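PDB 7CJ3: phosphodiesterase from Salpingoeca rosetta, which belongs to the bacteriorhodopsin-like family of helical membrane proteins and holds a bound retinal within its transmembrane domain. Local coordinates for residues Y143-A148 and G201-A206; S157-A162 and I193-H198; R226-M231 and V266-I271. All coordinates share one frame; numbering follows the deposited sequence.

Overall arrangement
Followed from the N terminus, the chain passes four helices before it enters helix 128-149, which opens contact 1 through residues 143-148. Helix 153-173 then opens contact 2 through residues 157-162. Helix 178-207 serves both: its residues 193-198 close the inner loop, and its residues 201-206 close the outer one, so contact 2 is nested inside contact 1. Contact 3 follows in series, joining helix 219-233 to helix 250-277. The three are not isolated: Cys-145 of contact 1 and Met-196 of segment 193-198 both pack on Ile-229 of contact 3. Together they tie consecutive and non-consecutive helices into one bundle of the bacteriorhodopsin-like fold.

Contact 1: residues Y143-A148 and G201-A206; sequences YWCGLA and GMFGKA. With OLC ((2R)-2,3-dihydroxypropyl (9Z)-octadec-9-enoate), chain N.
Phe-203 lays the far end of its ring against Cys-145, and this pair carries most of the contact between two nearly parallel helices whose short axes run 9.7 Å apart. CG of Phe-203 stands anti to its own carbonyl carbon (chi1 -84°), which sends the ring across the gap although its CB does not point that way. CE2 of Phe-203 comes to 3.8 Å from CB of Cys-145. SG of the same cysteine reaches the Phe-203 ring at its edge, 5.0 Å from the ring centroid, as a sulfur-aromatic contact. One turn further on, CB of Ala-148 meets CE1 of Phe-203 at 4.4 Å, so the carbons flanking CZ on both sides each face a small side chain, Ala-148 more loosely. Met-202 works differently: its CG lies between the backbone N and the carbonyl carbon (chi1 67°), and the chain bends only at chi3, presenting SD to CA of Gly-146 at 4.2 Å. The sulfur thus lies against the backbone at Gly-146. Helix 219-233 packs alongside, Leu-222 touching Phe-203 and Ile-229 touching Cys-145, while helix 86-111 covers Trp-144 and Leu-147 on the first helix, and OLC (chain N) lies by Gly-204 on the second.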
loop_
_atom_site.group_PDB
_atom_site.type_symbol
_atom_site.label_atom_id
_atom_site.label_comp_id
_atom_site.label_asym_id
_atom_site.label_seq_id
_atom_site.Cartn_x
_atom_site.Cartn_y
_atom_site.Cartn_z
ATOM N N TYR B 143 -1.627 8.211 21.822
ATOM C CA TYR B 143 -2.817 8.949 22.312
ATOM C C TYR B 143 -4.065 8.248 21.770
ATOM O O TYR B 143 -5.076 8.148 22.467
ATOM C CB TYR B 143 -2.752 10.432 21.932
ATOM C CG TYR B 143 -4.079 11.149 22.029
ATOM C CD1 TYR B 143 -4.530 11.659 23.236
ATOM C CD2 TYR B 143 -4.899 11.281 20.918
ATOM C CE1 TYR B 143 -5.758 12.292 23.333
ATOM C CE2 TYR B 143 -6.126 11.913 20.996
ATOM C CZ TYR B 143 -6.565 12.404 22.212
ATOM O OH TYR B 143 -7.780 13.018 22.293
ATOM N N TRP B 144 -3.994 7.781 20.527
ATOM C CA TRP B 144 -5.069 7.007 19.863
ATOM C C TRP B 144 -5.329 5.703 20.640
ATOM O O TRP B 144 -6.499 5.257 20.722
ATOM C CB TRP B 144 -4.648 6.758 18.414
ATOM C CG TRP B 144 -5.612 5.988 17.570
ATOM C CD1 TRP B 144 -6.467 6.496 16.651
ATOM C CD2 TRP B 144 -5.771 4.559 17.532
ATOM N NE1 TRP B 144 -7.172 5.487 16.051
ATOM C CE2 TRP B 144 -6.760 4.284 16.562
ATOM C CE3 TRP B 144 -5.186 3.480 18.218
ATOM C CZ2 TRP B 144 -7.170 2.979 16.265
ATOM C CZ3 TRP B 144 -5.582 2.198 17.912
ATOM C CH2 TRP B 144 -6.563 1.948 16.950
ATOM N N CYS B 145 -4.276 5.091 21.184
ATOM C CA CYS B 145 -4.367 3.810 21.928
ATOM C C CYS B 145 -5.211 4.056 23.175
ATOM O O CYS B 145 -6.024 3.146 23.516
ATOM C CB CYS B 145 -2.990 3.251 22.287
ATOM S SG CYS B 145 -2.086 2.535 20.878
ATOM N N GLY B 146 -5.010 5.235 23.801
ATOM C CA GLY B 146 -5.759 5.771 24.962
ATOM C C GLY B 146 -7.262 5.876 24.716
ATOM O O GLY B 146 -8.032 5.442 25.586
ATOM N N LEU B 147 -7.684 6.413 23.571
ATOM C CA LEU B 147 -9.125 6.544 23.244
ATOM C C LEU B 147 -9.741 5.159 23.074
ATOM O O LEU B 147 -10.857 4.948 23.599
ATOM C CB LEU B 147 -9.305 7.383 21.976
ATOM C CG LEU B 147 -8.799 8.822 22.065
ATOM C CD1 LEU B 147 -9.205 9.583 20.808
ATOM C CD2 LEU B 147 -9.305 9.500 23.331
ATOM N N ALA B 148 -9.048 4.267 22.366
ATOM C CA ALA B 148 -9.497 2.874 22.110
ATOM C C ALA B 148 -9.723 2.132 23.434
ATOM O O ALA B 148 -10.654 1.305 23.483
ATOM C CB ALA B 148 -8.492 2.143 21.256
ATOM N N GLY B 201 -0.431 -2.850 29.166
ATOM C CA GLY B 201 -1.226 -2.676 30.396
ATOM C C GLY B 201 -2.599 -2.075 30.149
ATOM O O GLY B 201 -3.606 -2.685 30.569
ATOM N N MET B 202 -2.653 -0.907 29.508
ATOM C CA MET B 202 -3.892 -0.079 29.426
ATOM C C MET B 202 -4.920 -0.758 28.513
ATOM O O MET B 202 -6.122 -0.657 28.814
ATOM C CB MET B 202 -3.598 1.354 28.961
ATOM C CG MET B 202 -3.121 1.477 27.534
ATOM S SD MET B 202 -3.095 3.220 26.961
ATOM C CE MET B 202 -1.740 3.881 27.933
ATOM N N PHE B 203 -4.469 -1.454 27.465
ATOM C CA PHE B 203 -5.326 -2.338 26.634
ATOM C C PHE B 203 -5.883 -3.490 27.477
ATOM O O PHE B 203 -7.047 -3.860 27.241
ATOM C CB PHE B 203 -4.545 -2.919 25.470
ATOM C CG PHE B 203 -4.494 -2.003 24.286
ATOM C CD1 PHE B 203 -5.620 -1.801 23.513
ATOM C CD2 PHE B 203 -3.323 -1.340 23.947
ATOM C CE1 PHE B 203 -5.567 -0.976 22.401
ATOM C CE2 PHE B 203 -3.285 -0.494 22.847
ATOM C CZ PHE B 203 -4.405 -0.329 22.072
ATOM N N GLY B 204 -5.066 -4.038 28.387
ATOM C CA GLY B 204 -5.449 -5.102 29.327
ATOM C C GLY B 204 -6.513 -4.638 30.318
ATOM O O GLY B 204 -7.545 -5.344 30.468
ATOM N N LYS B 205 -6.285 -3.505 30.990
ATOM C CA LYS B 205 -7.272 -2.923 31.934
ATOM C C LYS B 205 -8.649 -2.913 31.247
ATOM O O LYS B 205 -9.652 -3.371 31.876
ATOM C CB LYS B 205 -6.798 -1.547 32.403
ATOM C CG LYS B 205 -5.643 -1.580 33.384
ATOM C CD LYS B 205 -4.872 -0.284 33.472
ATOM C CE LYS B 205 -3.606 -0.425 34.298
ATOM N NZ LYS B 205 -2.880 0.858 34.483
ATOM N N ALA B 206 -8.691 -2.592 29.948
ATOM C CA ALA B 206 -9.916 -2.324 29.154
ATOM C C ALA B 206 -10.539 -3.613 28.611
ATOM O O ALA B 206 -11.718 -3.583 28.266
ATOM C CB ALA B 206 -9.595 -1.383 28.031
HETATM C C18 OLC N . 12.868 -6.130 21.255
HETATM C C10 OLC N . 4.229 -7.228 26.382
HETATM C C9 OLC N . 3.516 -8.044 27.190
HETATM C C17 OLC N . 11.965 -6.753 22.316
HETATM C C11 OLC N . 5.628 -6.741 26.623
HETATM C C8 OLC N . 3.944 -8.624 28.497
HETATM C C24 OLC N . -5.394 -9.305 32.438
HETATM C C16 OLC N . 10.698 -5.958 22.695
HETATM C C12 OLC N . 6.329 -6.458 25.313
HETATM C C7 OLC N . 2.732 -8.991 29.345
HETATM C C15 OLC N . 10.098 -6.399 24.043
HETATM C C13 OLC N . 7.865 -6.711 25.401
HETATM C C6 OLC N . 2.994 -8.841 30.848
HETATM C C14 OLC N . 8.567 -6.324 24.058
HETATM C C5 OLC N . 2.907 -7.414 31.447
HETATM C C4 OLC N . 1.505 -6.738 31.598
HETATM C C3 OLC N . 0.270 -7.660 31.508
HETATM C C2 OLC N . -1.084 -6.970 31.220
HETATM C C21 OLC N . -4.505 -8.738 30.096
HETATM C C1 OLC N . -2.073 -7.968 30.570
HETATM C C22 OLC N . -5.609 -9.449 30.925
HETATM O O19 OLC N . -1.652 -8.869 29.834
HETATM O O25 OLC N . -6.599 -9.674 33.089
HETATM O O23 OLC N . -6.941 -8.988 30.586
HETATM O O20 OLC N . -3.537 -7.935 30.820
#

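Contact 2: residues S157-A162 and I193-H198; sequences SDIATA and IYVMLH. With OLC ((2R)-2,3-dihydroxypropyl (9Z)-octadec-9-enoate), chain O.
Tyr-194 reaches across to Asp-158 and donates its hydroxyl to OD2 at 2.7 Å. The two side chains cross at about a right angle, with ring and carboxylate planes turned 81° apart; the hydroxyl arrives on the syn side of OD2 but 29° out of the carboxylate plane. Asp-158 can meet it because its CG is anti to the backbone N, which carries the carboxylate to the partner helix. Next to Asp-158 in sequence comes Ile-159, whose branches divide the work. CD1 of Ile-159 touches both CE2 of Tyr-194 and CB of His-198, each at 3.6 Å. The Ile-159 and Val-195 side chains run past each other in opposite directions, CG2 of Ile-159 touching CG1 of Val-195 at 3.5 Å. The helices 153-173 and 178-207 that bear these residues form an antiparallel pair of neighbours in the bacteriorhodopsin-like bundle, crossing at -150° and joined by a short connection. A turn along from Ile-159, CB of Ala-162 closes on CG2 of Val-195 at 3.8 Å. His-198 is fixed from its own helix: its ND1 donates to the backbone O of Tyr-194 at 3.0 Å, with that oxygen in the imidazole plane, and the same oxygen takes the backbone N-H of His-198 from the opposite face of the carbonyl plane. ND1 also sits over one face of the Tyr-194 ring, toward its rim. OLC (chain O) runs past the edge of that ring.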
loop_
_atom_site.group_PDB
_atom_site.type_symbol
_atom_site.label_atom_id
_atom_site.label_comp_id
_atom_site.label_asym_id
_atom_site.label_seq_id
_atom_site.Cartn_x
_atom_site.Cartn_y
_atom_site.Cartn_z
ATOM N N SER B 157 -0.216 10.332 28.469
ATOM C CA SER B 157 0.694 11.506 28.423
ATOM C C SER B 157 2.152 11.076 28.653
ATOM O O SER B 157 3.065 11.554 27.925
ATOM C CB SER B 157 0.237 12.511 29.443
ATOM O OG SER B 157 0.833 13.775 29.216
ATOM N N ASP B 158 2.359 10.193 29.633
ATOM C CA ASP B 158 3.698 9.852 30.176
ATOM C C ASP B 158 4.423 8.938 29.176
ATOM O O ASP B 158 5.668 9.075 29.041
ATOM C CB ASP B 158 3.552 9.337 31.610
ATOM C CG ASP B 158 4.849 9.058 32.338
ATOM O OD1 ASP B 158 5.772 9.941 32.353
ATOM O OD2 ASP B 158 4.927 7.950 32.880
ATOM N N ILE B 159 3.672 8.113 28.442
ATOM C CA ILE B 159 4.195 7.182 27.399
ATOM C C ILE B 159 4.471 7.963 26.105
ATOM O O ILE B 159 5.534 7.753 25.476
ATOM C CB ILE B 159 3.142 6.087 27.123
ATOM C CG1 ILE B 159 2.737 5.290 28.365
ATOM C CG2 ILE B 159 3.615 5.147 26.035
ATOM C CD1 ILE B 159 3.914 4.797 29.150
ATOM N N ALA B 160 3.546 8.847 25.728
ATOM C CA ALA B 160 3.717 9.782 24.589
ATOM C C ALA B 160 4.985 10.611 24.781
ATOM O O ALA B 160 5.701 10.859 23.800
ATOM C CB ALA B 160 2.508 10.661 24.465
ATOM N N THR B 161 5.259 11.023 26.015
ATOM C CA THR B 161 6.455 11.836 26.350
ATOM C C THR B 161 7.693 10.953 26.214
ATOM O O THR B 161 8.611 11.352 25.446
ATOM C CB THR B 161 6.317 12.497 27.727
ATOM O OG1 THR B 161 5.123 13.291 27.702
ATOM C CG2 THR B 161 7.513 13.353 28.091
ATOM N N ALA B 162 7.706 9.802 26.905
ATOM C CA ALA B 162 8.830 8.831 26.904
ATOM C C ALA B 162 9.138 8.432 25.460
ATOM O O ALA B 162 10.309 8.497 25.064
ATOM C CB ALA B 162 8.479 7.633 27.743
ATOM N N ILE B 193 10.947 -0.348 26.123
ATOM C CA ILE B 193 10.384 -1.494 26.906
ATOM C C ILE B 193 9.320 -0.947 27.878
ATOM O O ILE B 193 8.193 -1.504 27.925
ATOM C CB ILE B 193 11.463 -2.282 27.681
ATOM C CG1 ILE B 193 12.621 -2.771 26.813
ATOM C CG2 ILE B 193 10.832 -3.454 28.434
ATOM C CD1 ILE B 193 12.195 -3.707 25.728
ATOM N N TYR B 194 9.677 0.083 28.657
ATOM C CA TYR B 194 8.767 0.736 29.623
ATOM C C TYR B 194 7.463 1.107 28.899
ATOM O O TYR B 194 6.351 0.882 29.437
ATOM C CB TYR B 194 9.475 1.926 30.276
ATOM C CG TYR B 194 8.544 2.866 31.001
ATOM C CD1 TYR B 194 8.216 2.679 32.335
ATOM C CD2 TYR B 194 7.972 3.937 30.335
ATOM C CE1 TYR B 194 7.335 3.527 32.990
ATOM C CE2 TYR B 194 7.064 4.774 30.961
ATOM C CZ TYR B 194 6.753 4.576 32.295
ATOM O OH TYR B 194 5.876 5.434 32.891
ATOM N N VAL B 195 7.599 1.657 27.693
ATOM C CA VAL B 195 6.470 2.154 26.857
ATOM C C VAL B 195 5.590 0.974 26.427
ATOM O O VAL B 195 4.339 1.054 26.620
ATOM C CB VAL B 195 7.010 2.944 25.645
ATOM C CG1 VAL B 195 5.968 3.106 24.545
ATOM C CG2 VAL B 195 7.562 4.306 26.052
ATOM N N MET B 196 6.192 -0.064 25.831
ATOM C CA MET B 196 5.434 -1.227 25.296
ATOM C C MET B 196 4.702 -1.947 26.443
ATOM O O MET B 196 3.592 -2.479 26.198
ATOM C CB MET B 196 6.349 -2.211 24.568
ATOM C CG MET B 196 6.885 -1.696 23.222
ATOM S SD MET B 196 5.630 -1.473 21.901
ATOM C CE MET B 196 5.293 0.279 22.101
ATOM N N LEU B 197 5.287 -1.954 27.648
ATOM C CA LEU B 197 4.739 -2.689 28.813
ATOM C C LEU B 197 3.476 -1.971 29.287
ATOM O O LEU B 197 2.465 -2.669 29.568
ATOM C CB LEU B 197 5.776 -2.764 29.943
ATOM C CG LEU B 197 6.609 -4.049 30.028
ATOM C CD1 LEU B 197 7.765 -3.888 31.006
ATOM C CD2 LEU B 197 5.747 -5.260 30.400
ATOM N N HIS B 198 3.552 -0.639 29.393
ATOM C CA HIS B 198 2.443 0.220 29.874
ATOM C C HIS B 198 1.359 0.301 28.805
ATOM O O HIS B 198 0.168 0.301 29.190
ATOM C CB HIS B 198 2.943 1.588 30.320
ATOM C CG HIS B 198 3.471 1.587 31.712
ATOM N ND1 HIS B 198 4.785 1.316 32.010
ATOM C CD2 HIS B 198 2.843 1.826 32.890
ATOM C CE1 HIS B 198 4.946 1.418 33.326
ATOM N NE2 HIS B 198 3.765 1.718 33.883
HETATM C C18 OLC O . 20.402 -2.360 28.153
HETATM C C10 OLC O . 12.664 -0.829 31.571
HETATM C C9 OLC O . 11.483 -0.574 32.136
HETATM C C17 OLC O . 20.102 -2.229 29.639
HETATM C C11 OLC O . 13.278 -2.198 31.439
HETATM C C8 OLC O . 10.611 -1.625 32.759
HETATM C C24 OLC O . 6.900 -2.873 40.667
HETATM C C16 OLC O . 18.645 -1.794 29.839
HETATM C C12 OLC O . 14.790 -2.043 31.307
HETATM C C7 OLC O . 9.270 -1.042 33.223
HETATM C C15 OLC O . 17.881 -2.593 30.914
HETATM C C13 OLC O . 15.408 -2.679 30.054
HETATM C C6 OLC O . 8.738 -1.954 34.321
HETATM C C14 OLC O . 16.714 -3.444 30.354
HETATM C C5 OLC O . 7.227 -2.062 34.410
HETATM C C4 OLC O . 6.610 -0.708 34.660
HETATM C C3 OLC O . 6.892 -0.091 36.039
HETATM C C2 OLC O . 6.402 -0.953 37.218
HETATM C C21 OLC O . 5.113 -1.112 40.611
HETATM C C1 OLC O . 6.015 -0.119 38.437
HETATM C C22 OLC O . 5.392 -2.619 40.511
HETATM O O19 OLC O . 6.606 0.916 38.698
HETATM O O25 OLC O . 7.368 -3.843 39.722
HETATM O O23 OLC O . 4.627 -3.346 41.502
HETATM O O20 OLC O . 4.921 -0.530 39.318
#

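Contact 3: residues R226-M231 and V266-I271; sequences RCEIVM and VGLAMI. With OLC ((2R)-2,3-dihydroxypropyl (9Z)-octadec-9-enoate), chain N.
An antiparallel helix pair in the bacteriorhodopsin-like bundle, helix 219-233 against helix 250-277, is joined here chiefly by Glu-228, which lays its carboxylate on the backbone of Gly-267. The short axes pass 10.0 Å apart at 165°. The nearest backbone approach is between these same two residues, the CA atoms of Glu-228 and Gly-267 lying 6.7 Å from each other. Glu-228 sets out with CG on the side opposite its backbone N (chi1 -164°), then bends at chi2 (-86°), and the turn spreads its two oxygens over different neighbours. OE1 of Glu-228 lies 3.3 Å from CA of Gly-267, where no side chain stands in the way. OE2 of Glu-228 meets CD2 of Leu-268 at 3.4 Å, the two side chains crossing at about a right angle. The glutamate's aliphatic stem is used as well: CB of Glu-228 rests 4.0 Å from CD1 of Ile-271, which comes in from the next turn of the partner helix and touches CG too. Within these two segments the contacts of Glu-228 are close packing alone, from CB out to both oxygens. Beside it, CG1 of Ile-229 reaches the same CD2 of Leu-268 at 4.2 Å, giving that methyl a polar neighbour and an apolar one. Arg-226 leaves its helix away from this interface; its extended chain carries the guanidinium to a cation-pi contact with Trp-200 and brings NH1 to 3.5 Å from O19 of OLC (chain N). Around the pair, helix 178-207 packs on Ile-229 through Met-196 and Met-199, helix 128-149 supplies Leu-141 to Leu-268, and helix 58-81 meets Val-266 through Ala-72. Val-266 and Met-270 also pack on Phe-71 of the second subunit, so this part of helix 250-277 lies at the boundary with that subunit.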
loop_
_atom_site.group_PDB
_atom_site.type_symbol
_atom_site.label_atom_id
_atom_site.label_comp_id
_atom_site.label_asym_id
_atom_site.label_seq_id
_atom_site.Cartn_x
_atom_site.Cartn_y
_atom_site.Cartn_z
ATOM N N ARG B 226 -2.683 -4.339 20.543
ATOM C CA ARG B 226 -1.454 -4.370 21.388
ATOM C C ARG B 226 -0.402 -5.363 20.841
ATOM O O ARG B 226 0.814 -5.137 21.067
ATOM C CB ARG B 226 -1.805 -4.671 22.842
ATOM C CG ARG B 226 -2.473 -6.012 23.096
ATOM C CD ARG B 226 -2.760 -6.159 24.582
ATOM N NE ARG B 226 -3.326 -7.447 24.966
ATOM C CZ ARG B 226 -3.490 -7.850 26.226
ATOM N NH1 ARG B 226 -3.140 -7.070 27.232
ATOM N NH2 ARG B 226 -4.012 -9.025 26.498
ATOM N N CYS B 227 -0.836 -6.433 20.154
ATOM C CA CYS B 227 0.051 -7.420 19.472
ATOM C C CYS B 227 0.635 -6.755 18.220
ATOM O O CYS B 227 1.822 -6.911 17.948
ATOM C CB CYS B 227 -0.695 -8.703 19.108
ATOM S SG CYS B 227 -1.185 -9.777 20.491
ATOM N N GLU B 228 -0.177 -6.001 17.483
ATOM C CA GLU B 228 0.251 -5.357 16.222
ATOM C C GLU B 228 1.416 -4.393 16.504
ATOM O O GLU B 228 2.408 -4.449 15.740
ATOM C CB GLU B 228 -0.928 -4.628 15.592
ATOM C CG GLU B 228 -0.716 -4.257 14.137
ATOM C CD GLU B 228 0.003 -2.952 13.840
ATOM O OE1 GLU B 228 0.535 -2.891 12.721
ATOM O OE2 GLU B 228 0.035 -2.008 14.679
ATOM N N ILE B 229 1.276 -3.553 17.549
ATOM C CA ILE B 229 2.212 -2.463 17.934
ATOM C C ILE B 229 3.558 -3.082 18.334
ATOM O O ILE B 229 4.618 -2.621 17.850
ATOM C CB ILE B 229 1.553 -1.598 19.035
ATOM C CG1 ILE B 229 0.388 -0.790 18.439
ATOM C CG2 ILE B 229 2.553 -0.677 19.739
ATOM C CD1 ILE B 229 -0.605 -0.288 19.445
ATOM N N VAL B 230 3.511 -4.149 19.129
ATOM C CA VAL B 230 4.708 -4.889 19.614
ATOM C C VAL B 230 5.428 -5.524 18.415
ATOM O O VAL B 230 6.672 -5.383 18.311
ATOM C CB VAL B 230 4.311 -5.917 20.686
ATOM C CG1 VAL B 230 5.467 -6.862 21.039
ATOM C CG2 VAL B 230 3.783 -5.226 21.938
ATOM N N MET B 231 4.698 -6.179 17.512
ATOM C CA MET B 231 5.356 -6.871 16.385
ATOM C C MET B 231 6.000 -5.809 15.497
ATOM O O MET B 231 7.234 -5.869 15.323
ATOM C CB MET B 231 4.358 -7.745 15.620
ATOM C CG MET B 231 4.724 -8.158 14.212
ATOM S SD MET B 231 5.668 -9.717 14.116
ATOM C CE MET B 231 6.838 -9.378 12.793
ATOM N N VAL B 266 -0.675 0.999 8.883
ATOM C CA VAL B 266 -1.887 0.492 8.165
ATOM C C VAL B 266 -2.446 -0.723 8.904
ATOM O O VAL B 266 -3.657 -1.032 8.739
ATOM C CB VAL B 266 -1.602 0.145 6.705
ATOM C CG1 VAL B 266 -1.082 1.371 5.954
ATOM C CG2 VAL B 266 -0.649 -1.038 6.610
ATOM N N GLY B 267 -1.590 -1.391 9.675
ATOM C CA GLY B 267 -1.999 -2.448 10.606
ATOM C C GLY B 267 -3.132 -1.987 11.503
ATOM O O GLY B 267 -4.035 -2.793 11.711
ATOM N N LEU B 268 -3.091 -0.745 12.012
ATOM C CA LEU B 268 -4.102 -0.178 12.954
ATOM C C LEU B 268 -5.414 0.073 12.211
ATOM O O LEU B 268 -6.478 -0.182 12.806
ATOM C CB LEU B 268 -3.611 1.142 13.567
ATOM C CG LEU B 268 -2.449 1.078 14.558
ATOM C CD1 LEU B 268 -2.307 2.425 15.277
ATOM C CD2 LEU B 268 -2.635 -0.027 15.588
ATOM N N ALA B 269 -5.328 0.562 10.970
ATOM C CA ALA B 269 -6.480 0.885 10.098
ATOM C C ALA B 269 -7.130 -0.386 9.583
ATOM O O ALA B 269 -8.320 -0.334 9.336
ATOM C CB ALA B 269 -6.056 1.752 8.946
ATOM N N MET B 270 -6.379 -1.464 9.389
ATOM C CA MET B 270 -6.947 -2.780 8.983
ATOM C C MET B 270 -7.787 -3.353 10.137
ATOM O O MET B 270 -8.862 -3.901 9.854
ATOM C CB MET B 270 -5.848 -3.767 8.573
ATOM C CG MET B 270 -5.353 -3.585 7.148
ATOM S SD MET B 270 -3.768 -4.452 6.760
ATOM C CE MET B 270 -3.945 -6.081 7.499
ATOM N N ILE B 271 -7.336 -3.222 11.385
ATOM C CA ILE B 271 -7.978 -3.858 12.579
ATOM C C ILE B 271 -9.278 -3.101 12.920
ATOM O O ILE B 271 -10.262 -3.755 13.345
ATOM C CB ILE B 271 -6.990 -3.958 13.773
ATOM C CG1 ILE B 271 -5.984 -5.099 13.574
ATOM C CG2 ILE B 271 -7.716 -4.084 15.108
ATOM C CD1 ILE B 271 -4.717 -4.983 14.400
HETATM C C18 OLC N . 12.868 -6.130 21.255
HETATM C C10 OLC N . 4.229 -7.228 26.382
HETATM C C9 OLC N . 3.516 -8.044 27.190
HETATM C C17 OLC N . 11.965 -6.753 22.316
HETATM C C11 OLC N . 5.628 -6.741 26.623
HETATM C C8 OLC N . 3.944 -8.624 28.497
HETATM C C24 OLC N . -5.394 -9.305 32.438
HETATM C C16 OLC N . 10.698 -5.958 22.695
HETATM C C12 OLC N . 6.329 -6.458 25.313
HETATM C C7 OLC N . 2.732 -8.991 29.345
HETATM C C15 OLC N . 10.098 -6.399 24.043
HETATM C C13 OLC N . 7.865 -6.711 25.401
HETATM C C6 OLC N . 2.994 -8.841 30.848
HETATM C C14 OLC N . 8.567 -6.324 24.058
HETATM C C5 OLC N . 2.907 -7.414 31.447
HETATM C C4 OLC N . 1.505 -6.738 31.598
HETATM C C3 OLC N . 0.270 -7.660 31.508
HETATM C C2 OLC N . -1.084 -6.970 31.220
HETATM C C21 OLC N . -4.505 -8.738 30.096
HETATM C C1 OLC N . -2.073 -7.968 30.570
HETATM C C22 OLC N . -5.609 -9.449 30.925
HETATM O O19 OLC N . -1.652 -8.869 29.834
HETATM O O25 OLC N . -6.599 -9.674 33.089
HETATM O O23 OLC N . -6.941 -8.988 30.586
HETATM O O20 OLC N . -3.537 -7.935 30.820
#